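Long-range contacts in chymotrypsin (Cellulomonas bogoriensis, PDB 2EA3), which probably cleaves peptide bonds as a secreted serine endopeptidase of the chymotrypsin (S1) family, the chain being its protease domain: residues Gly20-Ile28 and Ile172-Ile181; Thr40-Ala48 and Phe59-Asn67. All coordinates share one frame; numbering follows the deposited sequence.

Interaction 1: Gly20-Ile28 and Ile172-Ile181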
loop_
_atom_site.group_PDB
_atom_site.type_symbol
_atom_site.label_atom_id
_atom_site.label_comp_id
_atom_site.label_asym_id
_atom_site.label_seq_id
_atom_site.Cartn_x
_atom_site.Cartn_y
_atom_site.Cartn_z
ATOM N N GLY A 20 -3.294 1.985 1.290
ATOM C CA GLY A 20 -3.099 0.576 1.016
ATOM C C GLY A 20 -4.442 -0.140 1.059
ATOM O O GLY A 20 -5.079 -0.371 0.011
ATOM N N PHE A 21 -4.897 -0.451 2.274
ATOM C CA PHE A 21 -6.162 -1.149 2.462
ATOM C C PHE A 21 -6.810 -0.677 3.729
ATOM O O PHE A 21 -6.118 -0.350 4.674
ATOM C CB PHE A 21 -5.936 -2.649 2.589
ATOM C CG PHE A 21 -5.348 -3.256 1.368
ATOM C CD1 PHE A 21 -6.166 -3.531 0.258
ATOM C CD2 PHE A 21 -3.979 -3.523 1.305
ATOM C CE1 PHE A 21 -5.612 -4.066 -0.905
ATOM C CE2 PHE A 21 -3.417 -4.066 0.142
ATOM C CZ PHE A 21 -4.235 -4.341 -0.958
ATOM N N ALA A 22 -8.146 -0.683 3.732
ATOM C CA ALA A 22 -8.920 -0.420 4.937
ATOM C C ALA A 22 -8.881 -1.630 5.871
ATOM O O ALA A 22 -9.035 -2.778 5.450
ATOM C CB ALA A 22 -10.348 -0.085 4.567
ATOM N N VAL A 23 -8.681 -1.340 7.143
ATOM C CA VAL A 23 -8.661 -2.339 8.209
ATOM C C VAL A 23 -9.515 -1.811 9.356
ATOM O O VAL A 23 -9.834 -0.630 9.374
ATOM C CB VAL A 23 -7.215 -2.602 8.724
ATOM C CG1 VAL A 23 -6.334 -3.193 7.599
ATOM C CG2 VAL A 23 -6.592 -1.351 9.272
ATOM N N ASN A 24 -9.873 -2.651 10.327
ATOM C CA ASN A 24 -10.611 -2.128 11.486
ATOM C C ASN A 24 -9.818 -0.984 12.096
ATOM O O ASN A 24 -8.638 -1.154 12.428
ATOM C CB ASN A 24 -10.798 -3.194 12.565
ATOM C CG ASN A 24 -11.794 -4.258 12.177
ATOM O OD1 ASN A 24 -12.829 -3.982 11.565
ATOM N ND2 ASN A 24 -11.495 -5.489 12.556
ATOM N N GLY A 25 -10.447 0.186 12.196
ATOM C CA GLY A 25 -9.827 1.346 12.855
ATOM C C GLY A 25 -9.067 2.311 11.967
ATOM O O GLY A 25 -8.643 3.366 12.423
ATOM N N GLY A 26 -8.905 1.980 10.691
ATOM C CA GLY A 26 -8.208 2.888 9.799
ATOM C C GLY A 26 -7.701 2.199 8.559
ATOM O O GLY A 26 -8.413 1.423 7.954
ATOM N N PHE A 27 -6.477 2.515 8.165
ATOM C CA PHE A 27 -5.906 1.950 6.937
ATOM C C PHE A 27 -4.421 1.682 7.094
ATOM O O PHE A 27 -3.747 2.247 7.965
ATOM C CB PHE A 27 -6.217 2.812 5.690
ATOM C CG PHE A 27 -5.474 4.129 5.637
ATOM C CD1 PHE A 27 -6.066 5.289 6.148
ATOM C CD2 PHE A 27 -4.190 4.223 5.076
ATOM C CE1 PHE A 27 -5.398 6.517 6.107
ATOM C CE2 PHE A 27 -3.519 5.442 5.033
ATOM C CZ PHE A 27 -4.139 6.599 5.552
ATOM N N ILE A 28 -3.917 0.773 6.273
ATOM C CA ILE A 28 -2.510 0.463 6.272
ATOM C C ILE A 28 -1.862 1.027 5.016
ATOM O O ILE A 28 -2.532 1.220 3.983
ATOM C CB ILE A 28 -2.254 -1.059 6.426
ATOM C CG1 ILE A 28 -2.973 -1.855 5.331
ATOM C CG2 ILE A 28 -2.651 -1.520 7.839
ATOM C CD1 ILE A 28 -2.568 -3.343 5.331
ATOM N N ILE A 172 1.830 -7.094 8.437
ATOM C CA ILE A 172 1.267 -5.843 8.974
ATOM C C ILE A 172 0.044 -6.145 9.843
ATOM O O ILE A 172 -0.094 -5.617 10.942
ATOM C CB ILE A 172 0.837 -4.858 7.860
ATOM C CG1 ILE A 172 1.930 -4.740 6.781
ATOM C CG2 ILE A 172 0.495 -3.471 8.477
ATOM C CD1 ILE A 172 1.514 -3.926 5.529
ATOM N N LEU A 173 -0.855 -6.975 9.331
ATOM C CA LEU A 173 -2.021 -7.390 10.090
ATOM C C LEU A 173 -1.580 -8.070 11.398
ATOM O O LEU A 173 -2.128 -7.780 12.452
ATOM C CB LEU A 173 -2.900 -8.314 9.240
ATOM C CG LEU A 173 -3.359 -7.687 7.906
ATOM C CD1 LEU A 173 -4.050 -8.742 7.037
ATOM C CD2 LEU A 173 -4.258 -6.450 8.142
ATOM N N GLN A 174 -0.571 -8.932 11.319
ATOM C CA GLN A 174 -0.032 -9.610 12.495
ATOM C C GLN A 174 0.595 -8.627 13.487
ATOM O O GLN A 174 0.367 -8.721 14.696
ATOM C CB GLN A 174 1.004 -10.653 12.073
ATOM C CG GLN A 174 1.609 -11.445 13.245
ATOM C CD GLN A 174 0.685 -12.525 13.786
ATOM O OE1 GLN A 174 -0.527 -12.320 13.942
ATOM N NE2 GLN A 174 1.263 -13.692 14.084
ATOM N N ALA A 175 1.364 -7.671 12.969
ATOM C CA ALA A 175 2.076 -6.715 13.832
ATOM C C ALA A 175 1.107 -5.956 14.721
ATOM O O ALA A 175 1.368 -5.775 15.903
ATOM C CB ALA A 175 2.911 -5.739 12.995
ATOM N N TYR A 176 -0.035 -5.546 14.168
ATOM C CA TYR A 176 -0.924 -4.659 14.901
ATOM C C TYR A 176 -2.238 -5.288 15.342
ATOM O O TYR A 176 -3.092 -4.590 15.896
ATOM C CB TYR A 176 -1.202 -3.400 14.081
ATOM C CG TYR A 176 0.039 -2.632 13.720
ATOM C CD1 TYR A 176 0.942 -2.219 14.710
ATOM C CD2 TYR A 176 0.315 -2.302 12.404
ATOM C CE1 TYR A 176 2.106 -1.522 14.379
ATOM C CE2 TYR A 176 1.473 -1.577 12.061
ATOM C CZ TYR A 176 2.356 -1.193 13.056
ATOM O OH TYR A 176 3.487 -0.492 12.733
ATOM N N GLY A 177 -2.383 -6.586 15.102
ATOM C CA GLY A 177 -3.597 -7.336 15.472
ATOM C C GLY A 177 -4.807 -6.799 14.740
ATOM O O GLY A 177 -5.853 -6.587 15.338
ATOM N N LEU A 178 -4.642 -6.548 13.445
ATOM C CA LEU A 178 -5.676 -5.913 12.638
ATOM C C LEU A 178 -6.398 -6.941 11.799
ATOM O O LEU A 178 -5.819 -7.965 11.443
ATOM C CB LEU A 178 -5.053 -4.887 11.684
ATOM C CG LEU A 178 -4.320 -3.711 12.306
ATOM C CD1 LEU A 178 -3.425 -3.078 11.254
ATOM C CD2 LEU A 178 -5.317 -2.710 12.891
ATOM N N ARG A 179 -7.651 -6.641 11.476
ATOM C CA ARG A 179 -8.426 -7.415 10.513
ATOM C C ARG A 179 -8.763 -6.526 9.322
ATOM O O ARG A 179 -9.123 -5.357 9.484
ATOM C CB ARG A 179 -9.718 -7.928 11.138
ATOM C CG ARG A 179 -9.572 -9.213 11.940
ATOM C CD ARG A 179 -10.948 -9.680 12.425
ATOM N NE ARG A 179 -10.893 -10.952 13.157
ATOM C CZ ARG A 179 -10.507 -11.080 14.429
ATOM N NH1 ARG A 179 -10.127 -10.014 15.128
ATOM N NH2 ARG A 179 -10.491 -12.281 15.004
ATOM N N MET A 180 -8.653 -7.094 8.125
ATOM C CA MET A 180 -9.045 -6.393 6.910
ATOM C C MET A 180 -10.552 -6.283 6.826
ATOM O O MET A 180 -11.266 -7.242 7.114
ATOM C CB MET A 180 -8.556 -7.145 5.677
ATOM C CG MET A 180 -7.069 -7.039 5.467
ATOM S SD MET A 180 -6.745 -7.054 3.701
ATOM C CE MET A 180 -7.488 -5.544 3.163
ATOM N N ILE A 181 -11.032 -5.125 6.405
ATOM C CA ILE A 181 -12.465 -4.952 6.170
ATOM C C ILE A 181 -12.804 -5.664 4.875
ATOM O O ILE A 181 -12.082 -5.536 3.888
ATOM C CB ILE A 181 -12.837 -3.469 6.091
ATOM C CG1 ILE A 181 -12.632 -2.837 7.476
ATOM C CG2 ILE A 181 -14.294 -3.259 5.585
ATOM C CD1 ILE A 181 -12.519 -1.353 7.408
HETATM O O HOH W 1 -10.082 -3.722 2.968
#
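The C-terminal helix of the chymotrypsin fold and the tail after it pack here on the hairpin of strands 14-23 and 26-29 in the N-terminal barrel. Val23 and Met180 form a single backbone bridge. Asn24 N donates to Arg179 O at 2.9 Å, nearly in line with the C=O bond. Ile181 N donates to Ala22 O at 3.2 Å from above the carbonyl plane. A water lies within hydrogen-bonding distance of both Ala22 O and Ile181 O. The two methyls of Val23 part: CG1 meets Leu173 CD2 at 3.9 Å, while CG2 faces both methyls of Leu178. Leu178 CD1 also touches Ile28 CG2, which in turn meets Ile172 CG2 at 3.8 Å. Met180 starts away from the hairpin, but bends at chi2 (-147°) and chi3 (66°). This brings CE back to Phe21 CB at 3.3 Å, with SD in an oblique Met-aromatic contact with the ring. Ile181 CD1 lies against Ala22 CB and Val23 O. Ala147 of strand 146-154 touches both Phe21 and Met180. Two backbone bonds thus set the tail's register. Toward this hairpin the helix offers only aliphatic contacts, through Ile172 and Leu173; with Leu178 of the tail, these depend on shape, not charge.

Interaction 2: Thr40-Ala48 and Phe59-Asn67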
loop_
_atom_site.group_PDB
_atom_site.type_symbol
_atom_site.label_atom_id
_atom_site.label_comp_id
_atom_site.label_asym_id
_atom_site.label_seq_id
_atom_site.Cartn_x
_atom_site.Cartn_y
_atom_site.Cartn_z
ATOM N N THR A 40 -2.601 12.866 9.176
ATOM C CA THR A 40 -2.974 12.857 7.769
ATOM C C THR A 40 -4.231 13.686 7.514
ATOM O O THR A 40 -4.989 13.977 8.439
ATOM C CB THR A 40 -3.255 11.415 7.295
ATOM O OG1 THR A 40 -4.340 10.873 8.044
ATOM C CG2 THR A 40 -2.014 10.519 7.507
ATOM N N ALA A 41 -4.448 14.052 6.249
ATOM C CA ALA A 41 -5.736 14.594 5.820
ATOM C C ALA A 41 -6.212 13.787 4.610
ATOM O O ALA A 41 -5.404 13.123 3.952
ATOM C CB ALA A 41 -5.619 16.082 5.472
ATOM N N ASN A 42 -7.510 13.840 4.323
ATOM C CA ASN A 42 -8.082 13.070 3.208
ATOM C C ASN A 42 -7.672 11.585 3.180
ATOM O O ASN A 42 -7.160 11.107 2.175
ATOM C CB ASN A 42 -7.732 13.735 1.877
ATOM C CG ASN A 42 -8.208 15.172 1.813
ATOM O OD1 ASN A 42 -9.240 15.516 2.376
ATOM N ND2 ASN A 42 -7.445 16.014 1.143
ATOM N N PRO A 43 -7.966 10.835 4.261
ATOM C CA PRO A 43 -8.754 11.248 5.427
ATOM C C PRO A 43 -7.957 11.800 6.607
ATOM O O PRO A 43 -6.755 11.587 6.709
ATOM C CB PRO A 43 -9.364 9.930 5.880
ATOM C CG PRO A 43 -8.218 8.964 5.694
ATOM C CD PRO A 43 -7.595 9.402 4.351
ATOM N N THR A 44 -8.670 12.497 7.491
ATOM C CA THR A 44 -8.163 12.840 8.810
ATOM C C THR A 44 -7.785 11.551 9.559
ATOM O O THR A 44 -8.557 10.596 9.623
ATOM C CB THR A 44 -9.220 13.649 9.583
ATOM O OG1 THR A 44 -9.477 14.858 8.852
ATOM C CG2 THR A 44 -8.740 13.993 10.972
ATOM N N GLY A 45 -6.561 11.520 10.069
ATOM C CA GLY A 45 -6.083 10.350 10.788
ATOM C C GLY A 45 -4.745 10.641 11.434
ATOM O O GLY A 45 -4.206 11.751 11.296
ATOM N N THR A 46 -4.229 9.643 12.153
ATOM C CA THR A 46 -2.937 9.733 12.817
ATOM C C THR A 46 -2.192 8.421 12.655
ATOM O O THR A 46 -2.759 7.364 12.929
ATOM C CB THR A 46 -3.171 9.961 14.323
ATOM O OG1 THR A 46 -4.038 11.092 14.488
ATOM C CG2 THR A 46 -1.876 10.184 15.064
ATOM N N PHE A 47 -0.925 8.486 12.255
ATOM C CA PHE A 47 -0.065 7.278 12.248
ATOM C C PHE A 47 0.006 6.690 13.655
ATOM O O PHE A 47 0.340 7.407 14.610
ATOM C CB PHE A 47 1.341 7.586 11.736
ATOM C CG PHE A 47 1.431 7.640 10.246
ATOM C CD1 PHE A 47 0.951 8.748 9.553
ATOM C CD2 PHE A 47 1.993 6.590 9.530
ATOM C CE1 PHE A 47 1.007 8.805 8.159
ATOM C CE2 PHE A 47 2.079 6.648 8.134
ATOM C CZ PHE A 47 1.576 7.764 7.450
ATOM N N ALA A 48 -0.350 5.415 13.774
ATOM C CA ALA A 48 -0.384 4.724 15.072
ATOM C C ALA A 48 0.513 3.484 15.077
ATOM O O ALA A 48 0.276 2.528 15.808
ATOM C CB ALA A 48 -1.800 4.359 15.439
ATOM N N PHE A 59 0.310 1.869 10.083
ATOM C CA PHE A 59 -1.120 1.838 10.284
ATOM C C PHE A 59 -1.525 3.256 10.630
ATOM O O PHE A 59 -0.910 3.882 11.506
ATOM C CB PHE A 59 -1.456 0.894 11.455
ATOM C CG PHE A 59 -2.857 1.052 11.992
ATOM C CD1 PHE A 59 -3.970 0.900 11.165
ATOM C CD2 PHE A 59 -3.055 1.338 13.343
ATOM C CE1 PHE A 59 -5.263 1.044 11.673
ATOM C CE2 PHE A 59 -4.367 1.495 13.846
ATOM C CZ PHE A 59 -5.454 1.331 13.011
ATOM N N VAL A 60 -2.565 3.754 9.961
ATOM C CA VAL A 60 -3.086 5.093 10.238
ATOM C C VAL A 60 -4.482 4.927 10.828
ATOM O O VAL A 60 -5.363 4.346 10.194
ATOM C CB VAL A 60 -3.095 5.981 8.951
ATOM C CG1 VAL A 60 -3.766 7.372 9.218
ATOM C CG2 VAL A 60 -1.684 6.148 8.397
ATOM N N ARG A 61 -4.665 5.385 12.067
ATOM C CA ARG A 61 -5.970 5.305 12.720
ATOM C C ARG A 61 -6.830 6.460 12.248
ATOM O O ARG A 61 -6.389 7.606 12.265
ATOM C CB ARG A 61 -5.848 5.363 14.253
ATOM C CG ARG A 61 -7.196 5.148 14.973
ATOM C CD ARG A 61 -7.245 5.856 16.322
ATOM N NE ARG A 61 -8.573 5.774 16.960
ATOM C CZ ARG A 61 -9.530 6.712 16.894
ATOM N NH1 ARG A 61 -9.348 7.856 16.227
ATOM N NH2 ARG A 61 -10.684 6.506 17.521
ATOM N N THR A 62 -8.048 6.148 11.827
ATOM C CA THR A 62 -9.012 7.160 11.394
ATOM C C THR A 62 -10.144 7.207 12.432
ATOM O O THR A 62 -10.325 6.284 13.231
ATOM C CB THR A 62 -9.603 6.838 9.985
ATOM O OG1 THR A 62 -10.213 5.548 10.015
ATOM C CG2 THR A 62 -8.522 6.856 8.895
ATOM N N GLY A 63 -10.920 8.269 12.409
ATOM C CA GLY A 63 -11.997 8.394 13.380
ATOM C C GLY A 63 -13.292 8.732 12.707
ATOM O O GLY A 63 -13.655 8.131 11.693
ATOM N N ALA A 64 -13.995 9.716 13.265
ATOM C CA ALA A 64 -15.361 9.978 12.838
ATOM C C ALA A 64 -15.446 10.531 11.423
ATOM O O ALA A 64 -14.582 11.285 10.973
ATOM C CB ALA A 64 -16.045 10.930 13.822
ATOM N N GLY A 65 -16.526 10.181 10.742
ATOM C CA GLY A 65 -16.837 10.778 9.456
ATOM C C GLY A 65 -16.038 10.133 8.344
ATOM O O GLY A 65 -16.076 10.586 7.203
ATOM N N VAL A 66 -15.316 9.075 8.682
ATOM C CA VAL A 66 -14.482 8.396 7.693
ATOM C C VAL A 66 -15.074 7.026 7.454
ATOM O O VAL A 66 -15.152 6.206 8.386
ATOM C CB VAL A 66 -13.025 8.286 8.163
ATOM C CG1 VAL A 66 -12.218 7.451 7.184
ATOM C CG2 VAL A 66 -12.409 9.667 8.306
ATOM N N ASN A 67 -15.504 6.775 6.218
ATOM C CA ASN A 67 -16.064 5.485 5.866
ATOM C C ASN A 67 -14.978 4.609 5.274
ATOM O O ASN A 67 -14.347 4.990 4.292
ATOM C CB ASN A 67 -17.192 5.658 4.856
ATOM C CG ASN A 67 -18.314 6.497 5.398
ATOM O OD1 ASN A 67 -18.840 6.213 6.479
ATOM N ND2 ASN A 67 -18.683 7.548 4.671
#
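Val60 CG2 sits over the centre of the Phe47 ring, a CH-pi contact with the methyl 3.6 Å from the centroid and 3° off the normal. The valine's other methyl, CG1, lies anti to the backbone N (chi1 175°). It points at Thr40, meeting OG1 at 3.7 Å. Replacing Phe47 with an alanine would probably leave Val60 CG2 without the ring face it rests on and open a gap beside Tyr9 and Ile11. The backbones keep these side chains in step. Thr46 and Arg61 are a hydrogen-bonded antiparallel pair: Thr46 N to Arg61 O is 3.0 Å and lies in the carbonyl plane, and Arg61 N to Thr46 O is 2.9 Å. Ala48 N gives a straighter bond to Phe59 O, 2.8 Å with an N-H...O angle of 174°. This is the hairpin of strands 45-51 and 57-62 in the N-terminal six-stranded barrel of the chymotrypsin fold. Gly45 fits close to Val60 and Arg61 O, where a side chain would clash. Farther along, Pro43 CG touches Thr62 CG2, and Pro43 CB meets Val66 CG2 at 3.9 Å. Thr44 O is buried here without a polar partner. Thr40 OG1 donates to Pro43 O at 2.9 Å, across the loop holding the cis peptide bond before Pro43. Val3 of strand 2-5 touches both Pro43 and Val66, and Phe27 of strand 26-29 touches Pro43 and Val60.

How the interactions relate
After strands 2-5 and 8-11, the chain reaches 20-28, the turn end of the hairpin of strands 14-23 and 26-29. Segment 40-48 spans the end of strand 39-41 and the start of strand 45-51, which pairs with strand 57-62, so interaction 2 closes a short loop with 10 residues between. The chain next builds the second barrel before helix 169-176 and the tail after it return to the first. Interaction 1 thus ties the C-terminal end to that barrel and closes a long loop, with 143 residues between; interaction 2 lies wholly within it. They meet where strands 26-29 and 57-62 are neighbours. Phe27 O and Val60 N probably hydrogen-bond, as do Gly25 O and Thr62 N.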